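Long-range contacts in alpha-1,2-mannosidase (Bacteroides thetaiotaomicron, PDB 2WW2), which probably hydrolyses alpha-1,2-linked mannosides with inversion of configuration, as a calcium-dependent glycoside hydrolase of family 92: residues 84-89 and 136-141; 130-135 and 249-254; 156-161 and 215-220; 185-190 and 230-235. All coordinates share one frame; numbering follows the deposited sequence. Where two conformers were deposited one is given.

Interaction 1: 84-89 and 136-141; sequences PLAGEL and SFPEKE
Gly-87 and Glu-141 mark where the two backbones come nearest, their CA atoms 5.0 Å apart, as strand 80-86 runs out beside the loop joining strands 130-136 and 143-148. The loop belongs to the beta-sandwich of the N-terminal domain and turns back through a type II beta turn from Pro-138 to Glu-141, with Lys-140 at positive phi. Gly-87 also has positive phi (89°), and with its psi a CB would be pushed against the carbonyl oxygen of Ala-86, which explains the glycine. No hydrogen bond links the two segments themselves; backbone bonds from Leu-85 to Tyr-144 and from Gly-87 to Asp-142 tie the strand end to what follows the turn. The side chains fill the space between by packing. Ala-86 directs its methyl at the loop, where Pro-138 CG lies 3.4 Å from Ala-86 CB, a tight contact; the small methyl lets the strand come this near the proline ring. Leu-120 backs both Pro-138 and Phe-137. Beside Gly-87 the Glu-141 chain is bent at chi2 (-57°), which brings its carboxylate back over the glycine, Glu-141 OE1 lying 4.0 Å from Gly-87 CA. Phe-137 starts off obliquely, yet its ring reaches the strand and presents an edge to a backbone oxygen: Phe-137 CE1 is 3.6 Å from Leu-85 O, which lies near the ring plane.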
loop_
_atom_site.group_PDB
_atom_site.type_symbol
_atom_site.label_atom_id
_atom_site.label_comp_id
_atom_site.label_asym_id
_atom_site.label_seq_id
_atom_site.Cartn_x
_atom_site.Cartn_y
_atom_site.Cartn_z
ATOM N N PRO A 84 -17.256 43.693 11.228
ATOM C CA PRO A 84 -16.935 45.089 10.945
ATOM C C PRO A 84 -16.386 45.215 9.516
ATOM O O PRO A 84 -15.736 44.291 9.019
ATOM C CB PRO A 84 -15.884 45.431 12.001
ATOM C CG PRO A 84 -15.276 44.124 12.382
ATOM C CD PRO A 84 -16.323 43.057 12.167
ATOM N N LEU A 85 -16.663 46.336 8.848
ATOM C CA LEU A 85 -16.222 46.545 7.476
ATOM C C LEU A 85 -15.732 47.981 7.305
ATOM O O LEU A 85 -16.301 48.903 7.884
ATOM C CB LEU A 85 -17.372 46.315 6.484
ATOM C CG LEU A 85 -17.947 44.900 6.315
ATOM C CD1 LEU A 85 -19.176 44.986 5.414
ATOM C CD2 LEU A 85 -16.897 43.904 5.728
ATOM N N ALA A 86 -14.698 48.167 6.496
ATOM C CA ALA A 86 -14.256 49.495 6.151
ATOM C C ALA A 86 -14.507 49.688 4.671
ATOM O O ALA A 86 -14.299 48.762 3.873
ATOM C CB ALA A 86 -12.766 49.664 6.453
ATOM N N GLY A 87 -14.962 50.880 4.303
ATOM C CA GLY A 87 -15.122 51.215 2.901
ATOM C C GLY A 87 -16.475 50.843 2.357
ATOM O O GLY A 87 -17.446 51.548 2.575
ATOM N N GLU A 88 -16.554 49.721 1.661
ATOM C CA GLU A 88 -17.780 49.341 0.973
ATOM C C GLU A 88 -18.663 48.410 1.803
ATOM O O GLU A 88 -18.204 47.415 2.329
ATOM C CB GLU A 88 -17.446 48.702 -0.377
ATOM C CG GLU A 88 -17.091 49.713 -1.464
ATOM N N LEU A 89 -19.938 48.752 1.920
ATOM C CA LEU A 89 -20.884 47.934 2.656
ATOM C C LEU A 89 -21.246 46.703 1.836
ATOM O O LEU A 89 -21.549 46.824 0.656
ATOM C CB LEU A 89 -22.164 48.731 2.917
ATOM C CG LEU A 89 -23.310 47.981 3.611
ATOM C CD1 LEU A 89 -22.883 47.514 5.006
ATOM C CD2 LEU A 89 -24.555 48.878 3.687
ATOM N N SER A 136 -10.871 48.866 15.432
ATOM C CA SER A 136 -10.135 50.051 15.023
ATOM C C SER A 136 -10.321 50.264 13.511
ATOM O O SER A 136 -9.794 49.491 12.700
ATOM C CB SER A 136 -8.652 49.853 15.353
ATOM O OG SER A 136 -7.901 51.004 15.049
ATOM N N PHE A 137 -11.079 51.286 13.119
ATOM C CA PHE A 137 -11.386 51.506 11.694
ATOM C C PHE A 137 -10.259 52.282 11.009
ATOM O O PHE A 137 -9.696 53.171 11.616
ATOM C CB PHE A 137 -12.689 52.319 11.537
ATOM C CG PHE A 137 -13.950 51.545 11.867
ATOM C CD1 PHE A 137 -14.488 50.643 10.961
ATOM C CD2 PHE A 137 -14.592 51.738 13.071
ATOM C CE1 PHE A 137 -15.643 49.953 11.244
ATOM C CE2 PHE A 137 -15.752 51.049 13.373
ATOM C CZ PHE A 137 -16.272 50.143 12.456
ATOM N N PRO A 138 -9.958 51.979 9.732
ATOM C CA PRO A 138 -8.968 52.809 9.033
ATOM C C PRO A 138 -9.496 54.220 8.865
ATOM O O PRO A 138 -10.671 54.410 8.577
ATOM C CB PRO A 138 -8.815 52.149 7.656
ATOM C CG PRO A 138 -9.871 51.083 7.568
ATOM C CD PRO A 138 -10.446 50.840 8.933
ATOM N N GLU A 139 -8.635 55.213 9.039
ATOM C CA GLU A 139 -9.090 56.591 8.965
ATOM C C GLU A 139 -9.627 56.901 7.567
ATOM O O GLU A 139 -9.198 56.315 6.578
ATOM C CB GLU A 139 -7.957 57.560 9.352
ATOM N N LYS A 140 -10.605 57.792 7.499
ATOM C CA LYS A 140 -11.098 58.284 6.213
ATOM C C LYS A 140 -11.744 57.228 5.303
ATOM O O LYS A 140 -11.777 57.394 4.084
ATOM C CB LYS A 140 -9.986 59.044 5.463
ATOM N N GLU A 141 -12.239 56.140 5.882
ATOM C CA GLU A 141 -13.030 55.174 5.138
ATOM C C GLU A 141 -14.361 55.043 5.860
ATOM O O GLU A 141 -14.408 55.192 7.086
ATOM C CB GLU A 141 -12.358 53.780 5.118
ATOM C CG GLU A 141 -11.036 53.666 4.362
ATOM C CD GLU A 141 -11.134 54.086 2.915
ATOM O OE1 GLU A 141 -12.193 53.872 2.280
ATOM O OE2 GLU A 141 -10.132 54.638 2.402
#

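Interaction 2: 130-135 and 249-254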
loop_
_atom_site.group_PDB
_atom_site.type_symbol
_atom_site.label_atom_id
_atom_site.label_comp_id
_atom_site.label_asym_id
_atom_site.label_seq_id
_atom_site.Cartn_x
_atom_site.Cartn_y
_atom_site.Cartn_z
ATOM N N GLY A 130 -21.440 35.635 26.629
ATOM C CA GLY A 130 -21.358 36.858 25.838
ATOM C C GLY A 130 -19.982 37.066 25.238
ATOM O O GLY A 130 -19.103 36.202 25.375
ATOM N N ALA A 131 -19.797 38.210 24.571
ATOM C CA ALA A 131 -18.489 38.563 23.989
ATOM C C ALA A 131 -18.356 40.068 23.926
ATOM O O ALA A 131 -19.357 40.785 23.913
ATOM C CB ALA A 131 -18.347 37.970 22.569
ATOM N N VAL A 132 -17.128 40.558 23.843
ATOM C CA VAL A 132 -16.915 41.984 23.628
ATOM C C VAL A 132 -15.883 42.111 22.524
ATOM O O VAL A 132 -14.926 41.352 22.521
ATOM C CB VAL A 132 -16.468 42.708 24.926
ATOM C CG1 VAL A 132 -16.134 44.173 24.652
ATOM C CG2 VAL A 132 -17.567 42.614 26.003
ATOM N N PHE A 133 -16.131 43.015 21.568
ATOM C CA PHE A 133 -15.223 43.299 20.457
ATOM C C PHE A 133 -14.607 44.685 20.664
ATOM O O PHE A 133 -15.252 45.570 21.247
ATOM C CB PHE A 133 -15.992 43.410 19.124
ATOM C CG PHE A 133 -16.545 42.106 18.587
ATOM C CD1 PHE A 133 -16.065 41.571 17.389
ATOM C CD2 PHE A 133 -17.559 41.437 19.260
ATOM C CE1 PHE A 133 -16.580 40.378 16.879
ATOM C CE2 PHE A 133 -18.076 40.230 18.749
ATOM C CZ PHE A 133 -17.594 39.709 17.563
ATOM N N GLU A 134 -13.408 44.899 20.126
ATOM C CA GLU A 134 -12.930 46.253 19.871
ATOM C C GLU A 134 -12.783 46.317 18.355
ATOM O O GLU A 134 -12.460 45.311 17.725
ATOM C CB GLU A 134 -11.566 46.493 20.531
ATOM C CG GLU A 134 -10.451 45.649 19.828
ATOM C CD GLU A 134 -9.060 45.761 20.452
ATOM O OE1 GLU A 134 -8.742 46.825 21.052
ATOM O OE2 GLU A 134 -8.288 44.764 20.327
ATOM N N VAL A 135 -13.060 47.468 17.744
ATOM C CA VAL A 135 -12.778 47.626 16.328
ATOM C C VAL A 135 -12.005 48.932 16.133
ATOM O O VAL A 135 -12.422 49.966 16.642
ATOM C CB VAL A 135 -14.064 47.686 15.462
ATOM C CG1 VAL A 135 -13.674 47.847 13.988
ATOM C CG2 VAL A 135 -14.975 46.445 15.677
ATOM N N ARG A 249 -25.105 40.780 33.402
ATOM C CA ARG A 249 -24.227 40.122 34.340
ATOM C C ARG A 249 -22.810 39.981 33.798
ATOM O O ARG A 249 -21.847 40.116 34.554
ATOM C CB ARG A 249 -24.760 38.745 34.722
ATOM C CG ARG A 249 -24.029 38.170 35.927
ATOM C CD ARG A 249 -24.597 36.840 36.363
ATOM N NE ARG A 249 -25.976 36.912 36.851
ATOM C CZ ARG A 249 -27.022 36.350 36.245
ATOM N NH1 ARG A 249 -26.868 35.714 35.080
ATOM N NH2 ARG A 249 -28.229 36.437 36.792
ATOM N N GLU A 250 -22.676 39.702 32.500
ATOM C CA GLU A 250 -21.386 39.238 31.981
ATOM C C GLU A 250 -20.588 40.273 31.195
ATOM O O GLU A 250 -19.351 40.228 31.211
ATOM C CB GLU A 250 -21.552 37.959 31.136
ATOM C CG GLU A 250 -22.153 36.764 31.908
ATOM C CD GLU A 250 -22.256 35.482 31.076
ATOM O OE1 GLU A 250 -21.495 35.339 30.090
ATOM O OE2 GLU A 250 -23.111 34.612 31.419
ATOM N N VAL A 251 -21.253 41.166 30.466
ATOM C CA VAL A 251 -20.484 42.046 29.560
ATOM C C VAL A 251 -20.803 43.543 29.656
ATOM O O VAL A 251 -20.059 44.374 29.118
ATOM C CB VAL A 251 -20.605 41.602 28.063
ATOM C CG1 VAL A 251 -19.883 40.250 27.824
ATOM C CG2 VAL A 251 -22.080 41.528 27.634
ATOM N N ALA A 252 -21.900 43.895 30.323
ATOM C CA ALA A 252 -22.295 45.304 30.401
ATOM C C ALA A 252 -21.127 46.147 30.894
ATOM O O ALA A 252 -20.449 45.758 31.835
ATOM C CB ALA A 252 -23.526 45.485 31.324
ATOM N N ASP A 253 -20.883 47.280 30.235
ATOM C CA ASP A 253 -19.841 48.245 30.638
ATOM C C ASP A 253 -18.410 47.793 30.385
ATOM O O ASP A 253 -17.476 48.531 30.684
ATOM C CB ASP A 253 -19.953 48.621 32.116
ATOM C CG ASP A 253 -21.301 49.215 32.468
ATOM O OD1 ASP A 253 -21.859 48.806 33.505
ATOM O OD2 ASP A 253 -21.806 50.066 31.703
ATOM N N ALA A 254 -18.215 46.581 29.883
ATOM C CA ALA A 254 -16.849 46.081 29.748
ATOM C C ALA A 254 -16.220 46.502 28.429
ATOM O O ALA A 254 -16.928 46.747 27.442
ATOM C CB ALA A 254 -16.820 44.558 29.877
#
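Val-132 and Val-251 meet through branches set by their first torsions. With chi1 at 175°, Val-132 sends CG1 opposite its backbone N and holds CG2 beside that N; Val-251, at -68°, places CG1 opposite its own carbonyl carbon. The two side chains slide past one another in opposite directions, Val-132 CG2 resting 3.8 Å from Val-251 CG1. The second Val-132 branch finds the far end of the turn, where its CG1 is 3.9 Å from Ala-254 O, and Val-132 CG2 stands 4.4 Å from Ala-254 CB. Branched but compact, valine suits both a strand and the close approach of the turn. Val-251 CG1 also rides over the start of the strand, 3.8 Å from Ala-131 N. Gly-130 fits there because a CB would come within about 3.1 Å of Val-251 CG1. Glu-250, extended beyond CG, carries its carboxylate past Gly-130 to the preceding loop: OE1 is hydrogen-bonded to Thr-127 OG1 and OE2 forms a salt bridge with Arg-129. Thr-127 OG1 also bonds to Gly-130 N, so one hydroxyl serves both sides. Val-251, the first residue to leave helical phi/psi, opens a type II beta turn closed by Ala-254 N bonding to Val-251 O at 3.0 Å. Ile-259 packs on Val-132 and Ala-254. The end of helix 240-250 and its turn thus pack on an N-terminal-domain strand, consistent with the junction to the catalytic domain of family 92.

Interaction 3: 156-161 and 215-220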
loop_
_atom_site.group_PDB
_atom_site.type_symbol
_atom_site.label_atom_id
_atom_site.label_comp_id
_atom_site.label_asym_id
_atom_site.label_seq_id
_atom_site.Cartn_x
_atom_site.Cartn_y
_atom_site.Cartn_z
ATOM N N ILE A 156 -34.250 40.728 13.105
ATOM C CA ILE A 156 -33.379 41.703 13.730
ATOM C C ILE A 156 -34.143 43.003 13.927
ATOM O O ILE A 156 -34.901 43.421 13.050
ATOM C CB ILE A 156 -32.156 42.028 12.833
ATOM C CG1 ILE A 156 -31.390 40.753 12.463
ATOM C CG2 ILE A 156 -31.208 43.008 13.543
ATOM C CD1 ILE A 156 -30.260 41.009 11.441
ATOM N N THR A 157 -33.937 43.637 15.081
ATOM C CA THR A 157 -34.481 44.962 15.339
ATOM C C THR A 157 -33.351 45.891 15.773
ATOM O O THR A 157 -32.524 45.530 16.603
ATOM C CB THR A 157 -35.590 44.922 16.413
ATOM O OG1 THR A 157 -36.658 44.081 15.961
ATOM C CG2 THR A 157 -36.139 46.320 16.681
ATOM N N ILE A 158 -33.306 47.080 15.191
ATOM C CA ILE A 158 -32.281 48.057 15.534
ATOM C C ILE A 158 -32.937 49.172 16.314
ATOM O O ILE A 158 -34.032 49.599 15.978
ATOM C CB ILE A 158 -31.669 48.702 14.267
ATOM C CG1 ILE A 158 -31.232 47.640 13.259
ATOM C CG2 ILE A 158 -30.500 49.664 14.646
ATOM C CD1 ILE A 158 -30.728 48.219 11.944
ATOM N N GLU A 159 -32.266 49.647 17.359
ATOM C CA GLU A 159 -32.713 50.824 18.086
ATOM C C GLU A 159 -31.555 51.806 18.079
ATOM O O GLU A 159 -30.802 51.899 19.039
ATOM C CB GLU A 159 -33.124 50.453 19.511
ATOM C CG GLU A 159 -34.278 49.451 19.541
ATOM C CD GLU A 159 -34.715 49.107 20.948
ATOM O OE1 GLU A 159 -34.220 48.111 21.512
ATOM O OE2 GLU A 159 -35.551 49.848 21.504
ATOM N N PRO A 160 -31.401 52.526 16.960
ATOM C CA PRO A 160 -30.201 53.327 16.723
ATOM C C PRO A 160 -29.967 54.332 17.841
ATOM O O PRO A 160 -28.820 54.521 18.277
ATOM C CB PRO A 160 -30.489 54.047 15.390
ATOM C CG PRO A 160 -31.966 53.886 15.137
ATOM C CD PRO A 160 -32.407 52.656 15.886
ATOM N N GLU A 161 -31.038 54.961 18.319
ATOM C CA GLU A 161 -30.894 55.966 19.376
ATOM C C GLU A 161 -30.365 55.358 20.683
ATOM O O GLU A 161 -29.680 56.030 21.447
ATOM C CB GLU A 161 -32.203 56.778 19.583
ATOM C CG GLU A 161 -33.340 56.047 20.320
ATOM C CD GLU A 161 -33.962 54.875 19.535
ATOM O OE1 GLU A 161 -33.587 54.630 18.368
ATOM O OE2 GLU A 161 -34.850 54.199 20.101
ATOM N N THR A 215 -31.834 37.254 7.287
ATOM C CA THR A 215 -31.813 38.684 7.597
ATOM C C THR A 215 -30.429 39.146 8.033
ATOM O O THR A 215 -29.695 38.395 8.684
ATOM C CB THR A 215 -32.803 39.067 8.728
ATOM O OG1 THR A 215 -32.472 38.387 9.951
ATOM C CG2 THR A 215 -34.247 38.722 8.341
ATOM N N CYS A 216 -30.100 40.386 7.669
ATOM C CA CYS A 216 -28.915 41.081 8.145
ATOM C C CYS A 216 -29.286 42.530 8.459
ATOM O O CYS A 216 -30.357 43.031 8.063
ATOM C CB CYS A 216 -27.800 41.057 7.081
ATOM S SG CYS A 216 -27.263 39.374 6.548
ATOM N N ALA A 217 -28.405 43.215 9.173
ATOM C CA ALA A 217 -28.619 44.633 9.458
ATOM C C ALA A 217 -27.267 45.275 9.407
ATOM O O ALA A 217 -26.250 44.612 9.679
ATOM C CB ALA A 217 -29.228 44.825 10.832
ATOM N N TYR A 218 -27.236 46.546 9.046
ATOM C CA TYR A 218 -25.978 47.281 9.112
ATOM C C TYR A 218 -26.129 48.516 9.970
ATOM O O TYR A 218 -27.212 49.081 10.087
ATOM C CB TYR A 218 -25.458 47.652 7.712
ATOM C CG TYR A 218 -26.074 48.902 7.121
ATOM C CD1 TYR A 218 -25.573 50.170 7.449
ATOM C CD2 TYR A 218 -27.150 48.824 6.242
ATOM C CE1 TYR A 218 -26.122 51.313 6.907
ATOM C CE2 TYR A 218 -27.713 49.975 5.706
ATOM C CZ TYR A 218 -27.182 51.210 6.041
ATOM O OH TYR A 218 -27.726 52.353 5.515
ATOM N N LEU A 219 -25.013 48.914 10.566
ATOM C CA LEU A 219 -24.896 50.121 11.338
ATOM C C LEU A 219 -23.668 50.829 10.807
ATOM O O LEU A 219 -22.660 50.179 10.533
ATOM C CB LEU A 219 -24.668 49.772 12.808
ATOM C CG LEU A 219 -25.844 49.005 13.414
ATOM C CD1 LEU A 219 -25.550 47.505 13.397
ATOM C CD2 LEU A 219 -26.087 49.494 14.813
ATOM N N LYS A 220 -23.771 52.147 10.625
ATOM C CA LYS A 220 -22.653 52.952 10.160
ATOM C C LYS A 220 -22.215 53.901 11.276
ATOM O O LYS A 220 -23.064 54.486 11.961
ATOM C CB LYS A 220 -23.079 53.749 8.921
ATOM C CG LYS A 220 -21.961 54.517 8.231
ATOM C CD LYS A 220 -22.542 55.226 6.997
ATOM C CE LYS A 220 -21.475 55.596 5.986
ATOM N NZ LYS A 220 -20.576 56.662 6.507
#
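The flat peptide group between Cys-216 and Ala-217 is roofed on one face by Ile-156, whose CD1 sits over the carbonyl carbon, 3.5 Å from Cys-216 C. Strands 156-159 and 216-220 face each other across the two layers of the N-terminal beta-sandwich. They run nearly the same way, 18° apart, but their axes come no nearer than 7.7 Å and no hydrogen bond crosses, so the contact rests on side chains, packed against one another and on the facing backbone. Ile-156 owes its reach to chi1 (-55°), which sets CG1 beside the backbone N, and to an extended chi2. Its other branch, CG2, meets Ala-217 CB at 3.8 Å; a small methyl is apt on this inward-facing position because two isoleucines converge on it. Putting an alanine in place of Ile-156 would probably open a gap above the Cys-216 peptide and leave the Ala-217 methyl with less to pack against. Thr-215 touches the isoleucine through its hydroxyl, which has its hydrogen bond with Ser-154 OG, so that this buried polar atom is satisfied while Ile-156 CG1 lies 3.6 Å from Thr-215 OG1. Farther along, Ile-158 CG2 approaches Leu-219 CD2 at 4.4 Å, and Ile-158 CD1 rests 3.9 Å from Ala-217 CB.

Interaction 4: 185-190 and 230-235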
loop_
_atom_site.group_PDB
_atom_site.type_symbol
_atom_site.label_atom_id
_atom_site.label_comp_id
_atom_site.label_asym_id
_atom_site.label_seq_id
_atom_site.Cartn_x
_atom_site.Cartn_y
_atom_site.Cartn_z
ATOM N N MET A 185 -28.561 40.031 21.820
ATOM C CA MET A 185 -28.577 41.487 21.895
ATOM C C MET A 185 -27.160 41.994 21.911
ATOM O O MET A 185 -26.232 41.302 22.366
ATOM C CB MET A 185 -29.348 42.022 23.116
ATOM C CG MET A 185 -28.681 41.828 24.462
ATOM S SD MET A 185 -29.367 42.891 25.780
ATOM C CE MET A 185 -28.652 44.486 25.433
ATOM N N MET A 186 -26.995 43.208 21.411
ATOM C CA MET A 186 -25.680 43.817 21.400
ATOM C C MET A 186 -25.773 45.328 21.538
ATOM O O MET A 186 -26.802 45.942 21.240
ATOM C CB MET A 186 -24.925 43.433 20.132
ATOM C CG MET A 186 -25.510 43.982 18.878
ATOM S SD MET A 186 -24.666 43.329 17.422
ATOM C CE MET A 186 -25.462 41.732 17.316
ATOM N N GLU A 187 -24.693 45.919 22.010
ATOM C CA GLU A 187 -24.683 47.339 22.253
ATOM C C GLU A 187 -23.406 47.884 21.650
ATOM O O GLU A 187 -22.386 47.204 21.692
ATOM C CB GLU A 187 -24.701 47.580 23.758
ATOM C CG GLU A 187 -24.665 49.054 24.141
ATOM C CD GLU A 187 -24.431 49.250 25.622
ATOM O OE1 GLU A 187 -23.457 48.694 26.165
ATOM O OE2 GLU A 187 -25.228 49.957 26.245
ATOM N N PHE A 188 -23.476 49.083 21.063
ATOM C CA PHE A 188 -22.315 49.720 20.447
ATOM C C PHE A 188 -21.945 50.954 21.269
ATOM O O PHE A 188 -22.824 51.663 21.792
ATOM C CB PHE A 188 -22.618 50.099 18.985
ATOM C CG PHE A 188 -22.952 48.904 18.112
ATOM C CD1 PHE A 188 -21.971 48.292 17.347
ATOM C CD2 PHE A 188 -24.227 48.368 18.099
ATOM C CE1 PHE A 188 -22.264 47.177 16.559
ATOM C CE2 PHE A 188 -24.530 47.250 17.314
ATOM C CZ PHE A 188 -23.550 46.660 16.541
ATOM N N SER A 189 -20.652 51.224 21.372
ATOM C CA SER A 189 -20.190 52.306 22.222
ATOM C C SER A 189 -20.406 53.688 21.607
ATOM O O SER A 189 -20.446 54.689 22.320
ATOM C CB SER A 189 -18.700 52.108 22.540
ATOM O OG SER A 189 -17.939 52.085 21.339
ATOM N N HIS A 190 -20.535 53.749 20.288
ATOM C CA HIS A 190 -20.571 55.033 19.590
ATOM C C HIS A 190 -21.898 55.211 18.859
ATOM O O HIS A 190 -22.575 54.228 18.557
ATOM C CB HIS A 190 -19.398 55.116 18.609
ATOM C CG HIS A 190 -18.090 55.438 19.265
ATOM N ND1 HIS A 190 -17.363 54.508 19.980
ATOM C CD2 HIS A 190 -17.373 56.589 19.305
ATOM C CE1 HIS A 190 -16.264 55.077 20.446
ATOM N NE2 HIS A 190 -16.244 56.339 20.045
ATOM N N THR A 230 -16.433 49.760 20.678
ATOM C CA THR A 230 -16.656 48.552 21.456
ATOM C C THR A 230 -18.027 47.985 21.108
ATOM O O THR A 230 -18.989 48.735 20.945
ATOM C CB THR A 230 -16.598 48.840 22.965
ATOM O OG1 THR A 230 -15.278 49.267 23.310
ATOM C CG2 THR A 230 -16.924 47.587 23.757
ATOM N N ILE A 231 -18.108 46.664 20.954
ATOM C CA ILE A 231 -19.391 45.996 20.732
ATOM C C ILE A 231 -19.532 44.984 21.843
ATOM O O ILE A 231 -18.638 44.165 22.047
ATOM C CB ILE A 231 -19.425 45.210 19.406
ATOM C CG1 ILE A 231 -18.926 46.073 18.241
ATOM C CG2 ILE A 231 -20.874 44.703 19.108
ATOM C CD1 ILE A 231 -18.876 45.330 16.889
ATOM N N ARG A 232 -20.649 45.035 22.562
ATOM C CA ARG A 232 -20.902 44.104 23.659
ATOM C C ARG A 232 -22.083 43.277 23.254
ATOM O O ARG A 232 -23.059 43.830 22.762
ATOM C CB ARG A 232 -21.257 44.850 24.953
ATOM C CG ARG A 232 -20.163 45.797 25.412
ATOM C CD ARG A 232 -20.587 46.643 26.648
ATOM N NE ARG A 232 -19.539 47.626 26.874
ATOM C CZ ARG A 232 -19.635 48.901 26.520
ATOM N NH1 ARG A 232 -20.761 49.361 25.989
ATOM N NH2 ARG A 232 -18.606 49.717 26.711
ATOM N N THR A 233 -22.013 41.965 23.469
ATOM C CA THR A 233 -23.101 41.093 23.028
ATOM C C THR A 233 -23.303 39.889 23.968
ATOM O O THR A 233 -22.365 39.431 24.625
ATOM C CB THR A 233 -22.874 40.655 21.552
ATOM O OG1 THR A 233 -24.019 39.960 21.054
ATOM C CG2 THR A 233 -21.643 39.758 21.405
ATOM N N ALA A 234 -24.543 39.416 24.077
ATOM C CA ALA A 234 -24.824 38.171 24.782
ATOM C C ALA A 234 -26.085 37.575 24.188
ATOM O O ALA A 234 -26.838 38.259 23.487
ATOM C CB ALA A 234 -25.000 38.401 26.293
ATOM N N SER A 235 -26.302 36.293 24.446
ATOM C CA SER A 235 -27.484 35.619 23.927
ATOM C C SER A 235 -28.052 34.675 24.973
ATOM O O SER A 235 -27.411 34.387 26.002
ATOM C CB SER A 235 -27.159 34.844 22.635
ATOM O OG SER A 235 -26.439 33.647 22.926
#
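Met-185 O is gripped twice from the neighbouring strand: Ala-234 N donates to it nearly in line with the carbonyl, and Thr-233 OG1 adds a bond of 2.9 Å from above the carbonyl plane. The hydroxyl reaches there because chi1 of Thr-233 (-172°) swings OG1 away from its own backbone N. Backbone bonds join Glu-187 and Arg-232 in both directions. Their side chains lie alongside and end in a salt bridge, Arg-232 NH1 meeting Glu-187 OE1 at 2.8 Å from above the carboxylate plane, a bent bond between planes 79° apart. Thr-230 CG2 lies over one guanidinium face, toward its rim, and Arg-232 NE bonds to Ala-254 O. A methionine replacing Arg-232 would probably leave the Glu-187 carboxylate without its charge partner and Ala-254 O without this donor. On the other face Ile-231 CG2 makes an off-centre CH-pi contact with Phe-188, 4.3 Å from the ring centroid. At the strand end Thr-230 N donates an almost straight bond (175°) to Ser-189 OG, itself bonded to His-190 ND1. Such antiparallel pairing, with Ile-231 packed toward strand 80-86 and the ion pair sharing its face with Met-185 and Ala-234 under Phe-247, fits a beta-sandwich, here the family 92 N-terminal domain.

Interactions 2, 3 and 4 are buried, whereas interaction 1 lies at the surface, where turn and strand end meet with little more than van der Waals packing. Interactions 2 and 4 lie closest, their centres about 6 Å apart, since strands 130-136 and 229-236 are neighbours: Phe-133 N meets Ile-231 O at 2.8 Å. Interaction 4 is thus bonding within a layer, rich in polar links; interaction 3 is apolar packing between layers, and the two touch where Leu-219 CD2 lies 3.7 Å from Phe-188 CE2. Interaction 2 lays a helix end and turn against the strand. Interaction 1 touches interaction 3 through Leu-89 and Tyr-218, and interaction 2 through Pro-84 and Val-135.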